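Local coordinates for protein aryl acylamidase (bacterium CSBL00001, PDB 4YJ6) that probably hydrolyses aryl acylamides, freeing the aromatic amine from its acyl group, as a member of the amidase signature family, at residues A61-R66 with D124-G129; N46-K51 with P80-D85; G165-L170 with G225-T230; R101-A106 with E340-Y345; R139-N144 with M403-A408. One frame throughout, in Å; residues are numbered along the deposited sequence.

Contact 1: A61-R66 with D124-G129; sequences AALERR and DSLLLG
Leu63 begins the contact from the side of helix 53-69, reaching with its two methyls toward Asp124 and Leu126. Its CG lies anti to the backbone N (chi1 -150°), which carries the branched end off the helix toward the second segment. Leu63 CD1 meets CD1 of Leu126 loosely at 4.5 Å, a purely apolar touch at the start of strand 126-131. Leu63 CD2 turns the other way, lying 4.0 Å from OD2 of Asp124 while also resting over one face of the Arg66 guanidinium, toward its rim. A leucine suits this spot because it can face a neighbouring leucine and still shield the side of a salt bridge.

Asp124 has positive phi and is the C-prime residue of a Schellman motif that ends helix 115-122, so its carboxylate stands at the corner where helix gives way to strand.

One helical turn on from Leu63, Arg66 bends at chi3 and grips that carboxylate end-on with two nitrogens. Arg66 NH1 reaches OD2 of Asp124 at 2.8 Å, on the syn side but tilted out of the carboxylate plane. Arg66 NH2 reaches OD1 of Asp124 at 2.8 Å, from above that plane; guanidinium and carboxylate planes are 39° apart. Both bonds are nearly straight (169°). Arg66 NH1 also bonds to the carbonyl of Pro72, and Asp124 OD2 accepts from Gly74 N, tying the connecting loop into the ion pair.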
# COMPACT_ATOMS: atom_id res chain seq x y z
N ALA A 61 -20.61 3.23 19.94
CA ALA A 61 -21.83 3.57 20.73
C ALA A 61 -22.61 4.70 20.08
O ALA A 61 -23.84 4.67 20.01
CB ALA A 61 -21.48 3.94 22.20
N ALA A 62 -21.89 5.71 19.59
CA ALA A 62 -22.54 6.85 18.96
C ALA A 62 -23.16 6.43 17.61
O ALA A 62 -24.25 6.88 17.25
CB ALA A 62 -21.52 8.00 18.77
N LEU A 63 -22.47 5.56 16.89
CA LEU A 63 -22.98 5.10 15.58
C LEU A 63 -24.23 4.26 15.82
O LEU A 63 -25.26 4.38 15.11
CB LEU A 63 -21.90 4.25 14.90
CG LEU A 63 -21.82 4.21 13.36
CD1 LEU A 63 -21.24 2.88 12.86
CD2 LEU A 63 -23.02 4.67 12.54
N GLU A 64 -24.16 3.43 16.85
CA GLU A 64 -25.31 2.58 17.18
C GLU A 64 -26.51 3.47 17.51
O GLU A 64 -27.63 3.19 17.06
CB GLU A 64 -24.97 1.68 18.35
CG GLU A 64 -26.18 0.85 18.84
CD GLU A 64 -25.88 0.10 20.11
OE1 GLU A 64 -25.65 -1.13 20.05
OE2 GLU A 64 -25.89 0.74 21.19
N ARG A 65 -26.28 4.54 18.28
CA ARG A 65 -27.40 5.42 18.62
C ARG A 65 -28.01 6.05 17.37
O ARG A 65 -29.22 6.09 17.22
CB ARG A 65 -26.98 6.49 19.62
CG ARG A 65 -28.19 7.28 20.16
CD ARG A 65 -27.77 8.66 20.79
NE ARG A 65 -27.12 9.51 19.80
CZ ARG A 65 -27.76 10.16 18.83
NH1 ARG A 65 -29.07 10.11 18.73
NH2 ARG A 65 -27.08 10.87 17.94
N ARG A 66 -27.17 6.54 16.45
CA ARG A 66 -27.68 7.13 15.23
C ARG A 66 -28.47 6.11 14.39
O ARG A 66 -29.52 6.45 13.85
CB ARG A 66 -26.55 7.72 14.39
CG ARG A 66 -26.01 9.02 15.01
CD ARG A 66 -25.00 9.67 14.06
NE ARG A 66 -23.67 9.10 14.21
CZ ARG A 66 -22.88 8.68 13.22
NH1 ARG A 66 -23.28 8.72 11.94
NH2 ARG A 66 -21.66 8.23 13.53
N ASP A 124 -17.98 6.90 8.61
CA ASP A 124 -18.35 6.00 9.69
C ASP A 124 -17.69 4.63 9.68
O ASP A 124 -18.14 3.72 10.35
CB ASP A 124 -19.88 5.87 9.80
CG ASP A 124 -20.51 7.10 10.45
OD1 ASP A 124 -19.88 7.66 11.40
OD2 ASP A 124 -21.61 7.48 10.01
N SER A 125 -16.56 4.49 8.99
CA SER A 125 -15.69 3.37 9.25
C SER A 125 -15.11 3.57 10.66
O SER A 125 -14.90 4.71 11.11
CB SER A 125 -14.60 3.29 8.15
OG SER A 125 -13.67 2.25 8.42
N LEU A 126 -14.89 2.46 11.36
CA LEU A 126 -14.41 2.50 12.76
C LEU A 126 -12.92 2.17 12.80
O LEU A 126 -12.52 1.07 12.42
CB LEU A 126 -15.20 1.47 13.57
CG LEU A 126 -16.69 1.85 13.63
CD1 LEU A 126 -17.56 0.66 14.13
CD2 LEU A 126 -16.87 3.10 14.52
N LEU A 127 -12.11 3.12 13.26
CA LEU A 127 -10.66 2.95 13.32
C LEU A 127 -10.25 2.26 14.61
O LEU A 127 -10.48 2.79 15.71
CB LEU A 127 -9.96 4.30 13.24
CG LEU A 127 -10.25 5.15 12.02
CD1 LEU A 127 -9.62 6.56 12.18
CD2 LEU A 127 -9.70 4.44 10.84
N LEU A 128 -9.61 1.12 14.48
CA LEU A 128 -9.26 0.31 15.65
C LEU A 128 -7.82 0.51 16.12
O LEU A 128 -7.45 0.03 17.19
CB LEU A 128 -9.50 -1.20 15.39
CG LEU A 128 -10.88 -1.57 15.98
CD1 LEU A 128 -11.97 -1.09 15.04
CD2 LEU A 128 -11.02 -3.04 16.25
N GLY A 129 -7.00 1.22 15.34
CA GLY A 129 -5.58 1.36 15.68
C GLY A 129 -4.68 1.58 14.47
O GLY A 129 -5.17 2.01 13.43

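Contact 2: N46-K51 with P80-D85; sequences NAVVYK and PTLMKD
Val48 and Leu82 meet through one methyl each, CG2 of Val48 lying 3.9 Å from CD2 of Leu82 where the two side chains cross at about a right angle. Val48 holds CG1 anti to its backbone N (chi1 176°), leaving CG2 anti to the carbonyl carbon as the branch that faces the leucine. Leu82 has its CG anti to the carbonyl carbon (chi1 -73°) and offers CD2 alone to the valine. Short, beta-branched valine and the longer leucine together span a gap of 8.5 Å between the CA atoms of Val48 and Leu82.

Further along, Val49 turns its CG2, the methyl in the crowded position between N and the carbonyl carbon, onto Asp85. CG2 of Val49 is 3.6 Å from OD2 of Asp85. The same Val49 methyl lies 3.7 Å from CB of Asp85, so it covers the flank of the side chain. The polar need of that oxygen is met by the hydroxyl of Thr96, and the valine supplies only an apolar neighbour. Val49 and Tyr50 both face Gln130, forming a classic beta bulge.

Strands 48-51 and 80-84 are the outermost strands of a three-stranded mixed sheet, with 126-131 between them. Val48 and Leu82 therefore touch over the middle strand, on the face where Leu170 of helix 165-172 packs, while Ile38 of helix 27-45 also packs on Val48.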
# COMPACT_ATOMS: atom_id res chain seq x y z
N ASN A 46 2.11 -9.88 14.25
CA ASN A 46 2.79 -8.67 14.70
C ASN A 46 2.53 -7.53 13.72
O ASN A 46 3.45 -6.82 13.32
CB ASN A 46 4.30 -8.92 14.88
CG ASN A 46 5.03 -7.79 15.61
OD1 ASN A 46 4.54 -7.21 16.59
ND2 ASN A 46 6.25 -7.48 15.14
N ALA A 47 1.26 -7.37 13.37
CA ALA A 47 0.84 -6.34 12.42
C ALA A 47 0.39 -5.05 13.13
O ALA A 47 0.53 -3.97 12.59
CB ALA A 47 -0.31 -6.89 11.53
N VAL A 48 -0.15 -5.18 14.33
CA VAL A 48 -0.71 -4.01 15.04
C VAL A 48 0.33 -3.38 15.94
O VAL A 48 1.00 -4.08 16.70
CB VAL A 48 -1.98 -4.44 15.83
CG1 VAL A 48 -2.53 -3.26 16.67
CG2 VAL A 48 -3.03 -4.99 14.89
N VAL A 49 0.50 -2.07 15.85
CA VAL A 49 1.46 -1.38 16.68
C VAL A 49 0.81 -0.39 17.66
O VAL A 49 1.47 0.08 18.59
CB VAL A 49 2.53 -0.64 15.84
CG1 VAL A 49 3.30 -1.67 15.01
CG2 VAL A 49 1.90 0.44 14.93
N TYR A 50 -0.46 -0.07 17.46
CA TYR A 50 -1.21 0.77 18.42
C TYR A 50 -2.65 0.29 18.42
O TYR A 50 -3.22 0.04 17.35
CB TYR A 50 -1.16 2.26 18.02
CG TYR A 50 -2.03 3.14 18.90
CD1 TYR A 50 -1.73 3.30 20.25
CD2 TYR A 50 -3.14 3.82 18.38
CE1 TYR A 50 -2.51 4.09 21.06
CE2 TYR A 50 -3.94 4.64 19.20
CZ TYR A 50 -3.60 4.76 20.53
OH TYR A 50 -4.35 5.55 21.37
N LYS A 51 -3.25 0.18 19.61
CA LYS A 51 -4.63 -0.25 19.72
C LYS A 51 -5.43 0.92 20.28
O LYS A 51 -5.05 1.49 21.31
CB LYS A 51 -4.73 -1.46 20.65
CG LYS A 51 -4.02 -2.68 20.07
CD LYS A 51 -3.81 -3.82 21.09
CE LYS A 51 -3.15 -5.02 20.39
NZ LYS A 51 -2.94 -6.18 21.33
N PRO A 80 -14.81 -2.04 10.13
CA PRO A 80 -13.63 -1.83 10.97
C PRO A 80 -12.36 -1.73 10.14
O PRO A 80 -12.23 -2.46 9.16
CB PRO A 80 -13.59 -3.09 11.83
CG PRO A 80 -14.18 -4.17 10.94
CD PRO A 80 -15.24 -3.45 10.09
N THR A 81 -11.43 -0.88 10.54
CA THR A 81 -10.20 -0.77 9.76
C THR A 81 -9.09 -0.24 10.66
O THR A 81 -9.35 0.11 11.83
CB THR A 81 -10.41 0.16 8.51
OG1 THR A 81 -9.26 0.04 7.65
CG2 THR A 81 -10.56 1.64 8.93
N LEU A 82 -7.86 -0.24 10.16
CA LEU A 82 -6.74 0.37 10.89
C LEU A 82 -5.92 1.22 9.92
O LEU A 82 -5.91 0.93 8.70
CB LEU A 82 -5.83 -0.70 11.50
CG LEU A 82 -6.36 -1.46 12.72
CD1 LEU A 82 -7.29 -2.61 12.30
CD2 LEU A 82 -5.18 -2.02 13.51
N MSE A 83 -5.27 2.27 10.44
CA MSE A 83 -4.45 3.15 9.57
C MSE A 83 -3.01 2.68 9.75
O MSE A 83 -2.70 1.82 10.63
CB MSE A 83 -4.59 4.62 9.99
CG MSE A 83 -3.95 4.81 11.35
SE MSE A 83 -3.94 6.65 11.83
CE MSE A 83 -2.83 7.40 10.42
N LYS A 84 -2.12 3.24 8.94
CA LYS A 84 -0.70 2.86 8.95
C LYS A 84 0.15 3.82 9.78
O LYS A 84 0.03 5.05 9.65
CB LYS A 84 -0.21 2.86 7.51
CG LYS A 84 1.30 2.56 7.34
CD LYS A 84 1.58 2.48 5.84
CE LYS A 84 3.08 2.42 5.59
NZ LYS A 84 3.36 2.34 4.14
N ASP A 85 1.06 3.27 10.59
CA ASP A 85 1.97 4.09 11.39
C ASP A 85 3.21 4.55 10.57
O ASP A 85 4.34 4.16 10.86
CB ASP A 85 2.41 3.25 12.62
CG ASP A 85 3.35 4.02 13.54
OD1 ASP A 85 3.37 5.27 13.46
OD2 ASP A 85 4.02 3.34 14.37

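Contact 3: G165-L170 with G225-T230; sequences GGAAAL and GPITRT
Ile227 reaches from strand 223-228 onto two consecutive alanines of helix 165-172, and its branches divide the work. The side chain starts at a CB directed toward the helix, where the CA atoms of Ile227 and Ala168, the nearest pair, are 6.2 Å apart. The first branch, Ile227 CG2, stands anti to the backbone N and rests 4.0 Å from CA of Ala168, against the helix backbone itself. The other branch, CG1, is anti to the carbonyl carbon (chi1 -63°) and carries the chain on to its tip in an extended form. There Ile227 CD1 lies 4.0 Å from CB of Ala167. Ile227 CD1 is also 4.2 Å from CB of Ala168, and touches the backbone N of Ala168 at 4.1 Å.

Alanine's single methyl is what lets strand and helix come so near. This is a helix packed on the large mixed sheet of the amidase fold near its edge: strand 223-228 is neighbour to the outermost strand 178-183, whose Ala179 packs on Ala167 and bonds to the backbone of Ile227. The helix itself begins at a glycine pair, Gly165 and Gly166, within the glycine- and serine-rich region that gives the amidase signature family its name.

Beyond the isoleucine, Arg229 leans back toward the helix and bonds through NH1 to the carbonyls of Val171 and Val176. Thr228 OG1 donates to the carbonyl O of Thr230 at 2.7 Å from above the carbonyl plane, and Thr230 in turn caps the start of helix 231-241 by bonding to Asp233 N.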
# COMPACT_ATOMS: atom_id res chain seq x y z
N GLY A 165 3.16 -3.32 5.59
CA GLY A 165 3.07 -4.75 5.85
C GLY A 165 1.99 -5.11 6.85
O GLY A 165 1.26 -6.07 6.67
N GLY A 166 1.87 -4.32 7.92
CA GLY A 166 0.82 -4.59 8.88
C GLY A 166 -0.58 -4.50 8.28
O GLY A 166 -1.47 -5.30 8.61
N ALA A 167 -0.78 -3.51 7.40
CA ALA A 167 -2.06 -3.35 6.72
C ALA A 167 -2.40 -4.62 5.92
O ALA A 167 -3.50 -5.20 6.06
CB ALA A 167 -1.98 -2.13 5.75
N ALA A 168 -1.47 -5.06 5.09
CA ALA A 168 -1.74 -6.19 4.24
C ALA A 168 -1.93 -7.48 5.07
O ALA A 168 -2.79 -8.28 4.75
CB ALA A 168 -0.61 -6.40 3.21
N ALA A 169 -1.12 -7.67 6.10
CA ALA A 169 -1.19 -8.89 6.90
C ALA A 169 -2.57 -9.02 7.59
O ALA A 169 -3.19 -10.08 7.57
CB ALA A 169 -0.05 -8.91 7.96
N LEU A 170 -3.08 -7.93 8.14
CA LEU A 170 -4.41 -8.00 8.74
C LEU A 170 -5.48 -8.36 7.73
O LEU A 170 -6.37 -9.17 8.02
CB LEU A 170 -4.78 -6.68 9.44
CG LEU A 170 -3.94 -6.35 10.67
CD1 LEU A 170 -4.43 -5.00 11.28
CD2 LEU A 170 -4.05 -7.46 11.71
N GLY A 225 -3.99 4.74 -0.07
CA GLY A 225 -5.01 3.93 -0.71
C GLY A 225 -5.27 2.65 0.06
O GLY A 225 -4.59 2.36 1.02
N PRO A 226 -6.27 1.89 -0.38
CA PRO A 226 -6.76 0.71 0.33
C PRO A 226 -6.06 -0.59 -0.07
O PRO A 226 -5.69 -0.76 -1.24
CB PRO A 226 -8.22 0.67 -0.08
CG PRO A 226 -8.20 1.14 -1.51
CD PRO A 226 -7.10 2.22 -1.55
N ILE A 227 -5.93 -1.48 0.90
CA ILE A 227 -5.62 -2.89 0.65
C ILE A 227 -6.85 -3.70 1.07
O ILE A 227 -7.35 -3.50 2.17
CB ILE A 227 -4.38 -3.31 1.44
CG1 ILE A 227 -3.18 -2.49 0.94
CG2 ILE A 227 -4.10 -4.86 1.31
CD1 ILE A 227 -1.90 -2.67 1.78
N THR A 228 -7.36 -4.56 0.19
CA THR A 228 -8.62 -5.28 0.45
C THR A 228 -8.48 -6.73 -0.04
O THR A 228 -7.47 -7.11 -0.60
CB THR A 228 -9.79 -4.67 -0.34
OG1 THR A 228 -9.48 -4.70 -1.74
CG2 THR A 228 -10.05 -3.22 0.08
N ARG A 229 -9.52 -7.54 0.15
CA ARG A 229 -9.52 -8.90 -0.41
C ARG A 229 -10.34 -8.95 -1.68
O ARG A 229 -10.18 -9.89 -2.46
CB ARG A 229 -10.07 -9.94 0.59
CG ARG A 229 -9.13 -10.15 1.81
CD ARG A 229 -9.61 -11.25 2.77
NE ARG A 229 -10.91 -10.92 3.33
CZ ARG A 229 -11.10 -10.14 4.40
NH1 ARG A 229 -10.07 -9.66 5.10
NH2 ARG A 229 -12.33 -9.87 4.78
N THR A 230 -11.23 -7.98 -1.89
CA THR A 230 -12.03 -7.93 -3.11
C THR A 230 -11.89 -6.59 -3.81
O THR A 230 -11.64 -5.57 -3.17
CB THR A 230 -13.54 -8.11 -2.86
OG1 THR A 230 -14.09 -6.93 -2.22
CG2 THR A 230 -13.79 -9.32 -1.98

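Contact 4: R101-A106 with E340-Y345; sequences RALKDA and EGIDLY
Ile342 is the bump that two residues of the other loop receive, its CG2 pressed against Ala102 and its CD1 against Leu103. CG2 of Ile342 lies 3.7 Å from CB of Ala102. CD1 of Ile342 lies equally near, 3.7 Å, to CD2 of Leu103, where the two side chains slant across each other. With CG1 anti to the carbonyl carbon (chi1 -52°), the isoleucine turns both branch tips to the carbonyl O of Ala102, which lies 3.9 Å from CG2 and 4.1 Å from CD1 of Ile342.

The fit is reciprocal. Ala102 CB is a small knob between Ile342 CG2 and CD2 of Leu344, the latter 4.3 Å from Ala102 CB. A methyl suits this place because the backbones approach to 6.9 Å at the CA atoms of Ala102 and Ile342. Leu103, longer, leans in from the side and also packs on Leu97, while Leu344 touches Ile100, so the apolar patch continues into the loop before Ala102. A phosphate ion, probably from the crystallisation liquor, sits about 4 Å from the Ala102 side chain.

On one side a 3-10 segment leads into a type I turn from Leu103 to Ala106, within the loop linking strand 80-84 to helix 115-122. Its apolar partner, far from the chain centre, is the C-terminal end of helix 315-339, closed by Gly341 with positive phi in a Schellman motif and followed by an Asx turn in which Asp343 OD1 takes Tyr345 N.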
# COMPACT_ATOMS: atom_id res chain seq x y z
N ARG A 101 12.05 4.16 18.01
CA ARG A 101 11.81 4.09 19.46
C ARG A 101 11.80 5.48 20.10
O ARG A 101 11.00 5.74 21.01
CB ARG A 101 12.86 3.20 20.13
CG ARG A 101 12.88 3.32 21.64
CD ARG A 101 13.95 2.41 22.22
NE ARG A 101 13.49 1.03 22.31
CZ ARG A 101 12.78 0.56 23.33
NH1 ARG A 101 12.46 1.37 24.34
NH2 ARG A 101 12.39 -0.71 23.34
N ALA A 102 12.65 6.40 19.62
CA ALA A 102 12.74 7.72 20.21
C ALA A 102 11.43 8.50 20.08
O ALA A 102 11.23 9.49 20.78
CB ALA A 102 13.87 8.53 19.56
N LEU A 103 10.56 8.08 19.16
CA LEU A 103 9.30 8.79 18.95
C LEU A 103 8.11 8.14 19.65
O LEU A 103 6.97 8.53 19.40
CB LEU A 103 8.98 8.84 17.44
CG LEU A 103 9.96 9.67 16.61
CD1 LEU A 103 9.59 9.60 15.10
CD2 LEU A 103 9.93 11.08 17.11
N LYS A 104 8.36 7.16 20.52
CA LYS A 104 7.27 6.37 21.07
C LYS A 104 6.27 7.19 21.90
O LYS A 104 5.13 6.78 22.06
CB LYS A 104 7.83 5.22 21.91
CG LYS A 104 8.42 5.66 23.23
CD LYS A 104 9.01 4.48 23.97
CE LYS A 104 9.41 4.88 25.39
NZ LYS A 104 9.89 3.70 26.16
N ASP A 105 6.70 8.34 22.42
CA ASP A 105 5.83 9.20 23.25
C ASP A 105 5.15 10.33 22.46
O ASP A 105 4.39 11.13 23.03
CB ASP A 105 6.64 9.82 24.39
CG ASP A 105 7.16 8.79 25.39
OD1 ASP A 105 6.59 7.69 25.50
OD2 ASP A 105 8.17 9.11 26.07
N ALA A 106 5.45 10.43 21.17
CA ALA A 106 4.87 11.49 20.35
C ALA A 106 3.36 11.26 20.25
O ALA A 106 2.92 10.12 20.20
CB ALA A 106 5.51 11.48 18.96
N GLU A 340 13.47 19.94 17.45
CA GLU A 340 12.46 19.77 18.49
C GLU A 340 12.96 18.96 19.69
O GLU A 340 12.21 18.72 20.64
CB GLU A 340 11.20 19.15 17.89
CG GLU A 340 10.28 20.17 17.26
CD GLU A 340 9.63 21.09 18.30
OE1 GLU A 340 9.85 22.32 18.22
OE2 GLU A 340 8.90 20.59 19.20
N GLY A 341 14.21 18.54 19.66
CA GLY A 341 14.80 17.84 20.79
C GLY A 341 14.84 16.32 20.71
O GLY A 341 15.12 15.65 21.70
N ILE A 342 14.57 15.75 19.53
CA ILE A 342 14.72 14.31 19.38
C ILE A 342 15.76 14.05 18.30
O ILE A 342 15.47 14.17 17.12
CB ILE A 342 13.39 13.64 18.99
CG1 ILE A 342 12.31 14.08 19.99
CG2 ILE A 342 13.55 12.12 18.98
CD1 ILE A 342 10.98 13.43 19.76
N ASP A 343 16.97 13.69 18.72
CA ASP A 343 18.13 13.74 17.84
C ASP A 343 18.47 12.33 17.34
O ASP A 343 19.04 11.52 18.08
CB ASP A 343 19.32 14.32 18.60
CG ASP A 343 20.53 14.58 17.73
OD1 ASP A 343 20.53 14.17 16.55
OD2 ASP A 343 21.50 15.19 18.22
N LEU A 344 18.11 12.05 16.09
CA LEU A 344 18.32 10.75 15.47
C LEU A 344 19.68 10.68 14.78
O LEU A 344 20.08 9.63 14.28
CB LEU A 344 17.18 10.47 14.46
CG LEU A 344 15.84 10.30 15.17
CD1 LEU A 344 14.64 10.57 14.23
CD2 LEU A 344 15.76 8.90 15.77
N TYR A 345 20.40 11.79 14.74
CA TYR A 345 21.76 11.78 14.24
C TYR A 345 22.75 11.39 15.34
O TYR A 345 23.80 10.79 15.07
CB TYR A 345 22.14 13.15 13.71
CG TYR A 345 21.53 13.52 12.38
CD1 TYR A 345 22.07 13.04 11.19
CD2 TYR A 345 20.44 14.39 12.31
CE1 TYR A 345 21.53 13.39 9.97
CE2 TYR A 345 19.90 14.75 11.10
CZ TYR A 345 20.44 14.24 9.93
OH TYR A 345 19.92 14.59 8.71

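Contact 5: R139-N144 with M403-A408; sequences RGTTDN and MPVRNA
The two irregular, largely extended segments run side by side in the same direction, with CA atoms 8.5 Å apart at Thr141 and Val405 and 8.2 Å apart at Asp143 and Asn407, a separation that side chains and water must bridge.

At the first of these pairs, the methyl CG2 of Thr141 lies 4.0 Å from CG2 of Val405, the side chains crossing at about a right angle. Thr141 places OG1 between its backbone N and carbonyl carbon (chi1 49°), which turns the methyl toward the valine and leaves the hydroxyl for the carbonyl O of Thr413. Threonine thus serves both sides, and beta-branched Val405 fits beside it.

Asp143 points its carboxylate toward Ala408. Its OD2 is 4.3 Å from the carbonyl O of Ala408, and two acceptors cannot bond to each other. A water supplies the hydrogens, donating one to OD2 of Asp143 at 2.7 Å. The same water donates to O of Ala408 at 2.8 Å. Asp143 OD2 is also hydrogen-bonded to the hydroxyl of Thr413, which is bonded to the backbone N of Ala408 as well. On the other oxygen, OD1 of Asp143 takes a weak, bent bond from the N of Asn144 (118°). Alanine, with only a methyl, lets its carbonyl come near the water.

With no charged partner across the contact, Asp143 is steadied by water, hydroxyl and amide, and several donors converging on a buried carboxylate would probably favour its ionised form while the water bridges the two loops.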
# COMPACT_ATOMS: atom_id res chain seq x y z
N ARG A 139 11.96 0.75 2.85
CA ARG A 139 12.22 -0.58 2.29
C ARG A 139 10.89 -1.27 1.99
O ARG A 139 9.85 -0.91 2.55
CB ARG A 139 13.04 -1.48 3.23
CG ARG A 139 12.44 -1.55 4.66
CD ARG A 139 13.36 -2.30 5.65
NE ARG A 139 14.60 -1.57 5.87
CZ ARG A 139 15.77 -2.12 6.20
NH1 ARG A 139 15.91 -3.43 6.33
NH2 ARG A 139 16.83 -1.32 6.37
N GLY A 140 10.95 -2.28 1.13
CA GLY A 140 9.78 -3.04 0.72
C GLY A 140 9.49 -4.25 1.61
O GLY A 140 8.75 -5.16 1.21
N THR A 141 10.06 -4.25 2.81
CA THR A 141 9.74 -5.24 3.84
C THR A 141 9.24 -4.47 5.06
O THR A 141 9.43 -3.25 5.16
CB THR A 141 10.97 -6.03 4.26
OG1 THR A 141 12.02 -5.09 4.54
CG2 THR A 141 11.40 -6.98 3.10
N THR A 142 8.59 -5.17 5.97
CA THR A 142 8.18 -4.54 7.22
C THR A 142 8.87 -5.16 8.43
O THR A 142 8.57 -6.28 8.82
CB THR A 142 6.67 -4.61 7.39
OG1 THR A 142 6.07 -3.87 6.31
CG2 THR A 142 6.24 -3.96 8.75
N ASP A 143 9.75 -4.36 9.02
CA ASP A 143 10.53 -4.76 10.20
C ASP A 143 11.18 -3.53 10.73
O ASP A 143 11.42 -2.57 10.00
CB ASP A 143 11.62 -5.76 9.77
CG ASP A 143 12.22 -6.53 10.95
OD1 ASP A 143 11.80 -6.27 12.10
OD2 ASP A 143 13.10 -7.40 10.72
N ASN A 144 11.46 -3.51 12.03
CA ASN A 144 12.20 -2.43 12.61
C ASN A 144 12.63 -2.93 13.98
O ASN A 144 12.20 -3.99 14.40
CB ASN A 144 11.32 -1.18 12.72
CG ASN A 144 9.99 -1.48 13.39
OD1 ASN A 144 9.95 -1.95 14.51
ND2 ASN A 144 8.88 -1.19 12.70
N MSE A 403 9.92 -13.34 -4.77
CA MSE A 403 9.00 -13.85 -3.77
C MSE A 403 9.34 -13.36 -2.37
O MSE A 403 10.40 -12.79 -2.13
CB MSE A 403 9.07 -15.39 -3.78
CG MSE A 403 8.78 -16.01 -5.13
SE MSE A 403 6.99 -15.59 -5.78
CE MSE A 403 5.89 -16.40 -4.38
N PRO A 404 8.41 -13.57 -1.42
CA PRO A 404 8.68 -13.15 -0.05
C PRO A 404 10.00 -13.70 0.50
O PRO A 404 10.42 -14.82 0.13
CB PRO A 404 7.49 -13.74 0.73
CG PRO A 404 6.37 -13.73 -0.23
CD PRO A 404 7.04 -14.10 -1.58
N VAL A 405 10.64 -12.89 1.34
CA VAL A 405 11.86 -13.24 2.02
C VAL A 405 11.58 -13.68 3.45
O VAL A 405 10.57 -13.33 4.07
CB VAL A 405 12.88 -12.09 2.02
CG1 VAL A 405 13.19 -11.66 0.58
CG2 VAL A 405 12.36 -10.88 2.86
N ARG A 406 12.49 -14.49 3.99
CA ARG A 406 12.42 -14.87 5.40
C ARG A 406 12.64 -13.69 6.32
O ARG A 406 13.45 -12.80 6.04
CB ARG A 406 13.45 -15.98 5.69
CG ARG A 406 13.25 -17.19 4.79
CD ARG A 406 14.09 -18.43 5.19
NE ARG A 406 13.31 -19.30 6.05
CZ ARG A 406 12.59 -20.34 5.64
NH1 ARG A 406 12.56 -20.70 4.36
NH2 ARG A 406 11.89 -21.03 6.53
N ASN A 407 11.93 -13.65 7.44
CA ASN A 407 12.20 -12.62 8.43
C ASN A 407 13.59 -12.77 9.02
O ASN A 407 14.02 -13.89 9.32
CB ASN A 407 11.18 -12.71 9.55
CG ASN A 407 9.76 -12.53 9.05
OD1 ASN A 407 9.47 -11.52 8.40
ND2 ASN A 407 8.90 -13.51 9.30
N ALA A 408 14.31 -11.65 9.11
CA ALA A 408 15.54 -11.56 9.89
C ALA A 408 15.21 -11.54 11.38
O ALA A 408 14.05 -11.46 11.77
CB ALA A 408 16.33 -10.29 9.52
O HOH W 1 13.60 -8.90 12.88

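How the contacts relate
Contact 2 touches both contact 1 and contact 3, which do not touch each other; contact 1 lies toward the outside. Contacts 1 and 2, centres about 16 Å apart, meet in the three-stranded sheet, where strand 126-131 lies between strands 48-51 and 80-84; their segments alternate along the chain. Contact 3, with its centre about 11 Å from that of contact 2, adds helix 165-172, which links this small sheet to the large mixed one. Lys84 bonds to Ser163, consistent with the Ser-cisSer-Lys triad of amidase signature enzymes. Contact 5 touches contact 3 at Thr142 and Gly165; contact 3 is nested along the chain between the segments of contact 5, and of contact 4. Contacts 4 and 5, centres about 24 Å apart, both join early loops to late ones.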